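Side-chain contact in nitroreductase (Bacteroides fragilis NCTC 9343, PDB 3EK3), which binds flavin mononucleotide and probably acts as an NAD(P)H-dependent oxidoreductase on nitrogenous compounds: residues A40-G43 / T48-F51. Sequence-based numbering, arbitrary orientation.
With FMN (flavin mononucleotide), chain B.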
loop_
_atom_site.group_PDB
_atom_site.type_symbol
_atom_site.label_atom_id
_atom_site.label_comp_id
_atom_site.label_asym_id
_atom_site.label_seq_id
_atom_site.Cartn_x
_atom_site.Cartn_y
_atom_site.Cartn_z
ATOM N N ALA A 40 0.272 -9.600 2.666
ATOM C CA ALA A 40 0.120 -8.208 3.049
ATOM C C ALA A 40 -0.819 -8.040 4.263
ATOM O O ALA A 40 -1.725 -8.855 4.519
ATOM C CB ALA A 40 -0.413 -7.330 1.832
ATOM N N PRO A 41 -0.609 -6.966 5.018
ATOM C CA PRO A 41 -1.491 -6.702 6.117
ATOM C C PRO A 41 -2.831 -6.277 5.531
ATOM O O PRO A 41 -2.855 -5.714 4.425
ATOM C CB PRO A 41 -0.839 -5.504 6.829
ATOM C CG PRO A 41 0.002 -4.821 5.773
ATOM C CD PRO A 41 0.472 -5.962 4.876
ATOM N N SER A 42 -3.897 -6.600 6.238
ATOM C CA SER A 42 -5.249 -6.077 5.912
ATOM C C SER A 42 -5.959 -5.673 7.157
ATOM O O SER A 42 -5.807 -6.281 8.220
ATOM C CB SER A 42 -6.083 -7.101 5.120
ATOM O OG SER A 42 -6.421 -8.256 5.884
ATOM N N GLY A 43 -6.815 -4.645 7.044
ATOM C CA GLY A 43 -7.515 -4.140 8.196
ATOM C C GLY A 43 -8.339 -5.244 8.796
ATOM O O GLY A 43 -9.060 -5.947 8.062
ATOM N N THR A 48 -10.475 -9.651 2.590
ATOM C CA THR A 48 -11.621 -9.676 1.701
ATOM C C THR A 48 -11.207 -9.453 0.237
ATOM O O THR A 48 -12.026 -9.554 -0.673
ATOM C CB THR A 48 -12.678 -8.631 2.128
ATOM O OG1 THR A 48 -12.009 -7.394 2.408
ATOM C CG2 THR A 48 -13.405 -9.105 3.361
ATOM N N TRP A 49 -9.940 -9.135 0.023
ATOM C CA TRP A 49 -9.406 -8.892 -1.319
ATOM C C TRP A 49 -9.501 -10.130 -2.211
ATOM O O TRP A 49 -9.651 -11.269 -1.742
ATOM C CB TRP A 49 -7.935 -8.444 -1.261
ATOM C CG TRP A 49 -7.029 -9.199 -0.278
ATOM C CD1 TRP A 49 -7.029 -10.542 0.014
ATOM C CD2 TRP A 49 -6.017 -8.625 0.534
ATOM N NE1 TRP A 49 -6.096 -10.819 0.951
ATOM C CE2 TRP A 49 -5.453 -9.659 1.293
ATOM C CE3 TRP A 49 -5.519 -7.329 0.695
ATOM C CZ2 TRP A 49 -4.441 -9.433 2.206
ATOM C CZ3 TRP A 49 -4.497 -7.120 1.588
ATOM C CH2 TRP A 49 -3.978 -8.162 2.333
ATOM N N HIS A 50 -9.398 -9.893 -3.513
ATOM C CA HIS A 50 -9.203 -10.963 -4.478
ATOM C C HIS A 50 -8.130 -10.526 -5.462
ATOM O O HIS A 50 -8.036 -9.353 -5.799
ATOM C CB HIS A 50 -10.480 -11.268 -5.264
ATOM C CG HIS A 50 -10.519 -12.659 -5.814
ATOM N ND1 HIS A 50 -10.892 -13.748 -5.054
ATOM C CD2 HIS A 50 -10.199 -13.143 -7.035
ATOM C CE1 HIS A 50 -10.792 -14.848 -5.789
ATOM N NE2 HIS A 50 -10.366 -14.506 -6.992
ATOM N N PHE A 51 -7.351 -11.505 -5.906
ATOM C CA PHE A 51 -6.262 -11.318 -6.832
ATOM C C PHE A 51 -6.545 -12.177 -8.060
ATOM O O PHE A 51 -6.476 -13.395 -7.976
ATOM C CB PHE A 51 -4.949 -11.768 -6.190
ATOM C CG PHE A 51 -4.718 -11.235 -4.779
ATOM C CD1 PHE A 51 -4.613 -9.896 -4.546
ATOM C CD2 PHE A 51 -4.637 -12.099 -3.685
ATOM C CE1 PHE A 51 -4.376 -9.409 -3.261
ATOM C CE2 PHE A 51 -4.408 -11.614 -2.382
ATOM C CZ PHE A 51 -4.302 -10.247 -2.187
HETATM N N1 FMN B . -3.572 -3.045 13.638
HETATM C C2 FMN B . -3.769 -2.373 14.822
HETATM O O2 FMN B . -3.383 -2.860 15.889
HETATM N N3 FMN B . -4.432 -1.165 14.866
HETATM C C4 FMN B . -4.907 -0.620 13.723
HETATM O O4 FMN B . -5.294 0.559 13.780
HETATM C C4A FMN B . -4.694 -1.290 12.511
HETATM N N5 FMN B . -5.149 -0.741 11.340
HETATM C C5A FMN B . -4.932 -1.354 10.122
HETATM C C6 FMN B . -5.380 -0.739 8.953
HETATM C C7 FMN B . -5.141 -1.316 7.707
HETATM C C7M FMN B . -5.443 -0.549 6.420
HETATM C C8 FMN B . -4.408 -2.508 7.647
HETATM C C8M FMN B . -3.745 -2.890 6.344
HETATM C C9 FMN B . -3.958 -3.117 8.822
HETATM C C9A FMN B . -4.207 -2.551 10.068
HETATM N N10 FMN B . -3.781 -3.147 11.268
HETATM C C10 FMN B . -3.985 -2.498 12.463
HETATM C "C1'" FMN B . -2.990 -4.432 11.258
HETATM C "C2'" FMN B . -3.899 -5.617 10.913
HETATM O "O2'" FMN B . -4.713 -5.946 12.024
HETATM C "C3'" FMN B . -3.004 -6.800 10.584
HETATM O "O3'" FMN B . -2.351 -6.523 9.365
HETATM C "C4'" FMN B . -3.797 -8.110 10.407
HETATM O "O4'" FMN B . -4.350 -8.526 11.648
HETATM C "C5'" FMN B . -2.902 -9.217 9.855
HETATM O "O5'" FMN B . -1.855 -9.506 10.772
HETATM P P FMN B . -0.291 -9.420 10.355
HETATM O O1P FMN B . -0.115 -10.195 9.109
HETATM O O2P FMN B . 0.550 -9.872 11.564
HETATM O O3P FMN B . 0.023 -7.993 9.982
#
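The carbonyl oxygen of Ala40 meets the indole of Trp49 at its rim, lying in the ring plane 3.2 Å from CH2. The carbonyl of Pro41 comes to the same corner, its O 3.4 Å from Trp49 CH2, near the edge but tilted out of the plane toward the face that Ser42 covers. Such contacts with slightly positive C-H groups are weakly electrostatic rather than true hydrogen bonds, and Pro41 O, buried here, has no conventional donor.

Carbon contacts complete the fit. Ala40 CB lies 3.7 Å from Trp49 CH2; its single methyl is small enough to let the ring edge come close to the backbone. Ser42 works from another direction: its CB stands over one face, 4.0 Å from the centroid of the six-membered ring and 27° off the normal, a CH-pi contact. With chi1 at 67°, its OG sits between the backbone N and carbonyl carbon and bonds to Glu47 N, which leaves the methylene to the indole and ties together the short loop joining the segments. Phe51 CZ lies 3.4 Å from the indole plane on the face opposite Ser42, offset toward the rim. The chi1 of 43° at Trp49 turns its ring back toward 40-43, a span the broad indole covers while offering a C-H edge and two faces.

The compact ring of Pro41 turns away from Trp49 and lays CB 3.1 Å from FMN O3', while Gly43 N, bonded to Asp112, approaches FMN C8 at 3.3 Å. Thr185 of the second subunit packs on Trp49, and Ser16, Lys179 and several arginines of that subunit hydrogen-bond FMN. The contact thus relies on shape and weak C-H interactions to join an FMN-lining loop to the start of strand 50-54 near the dimer interface.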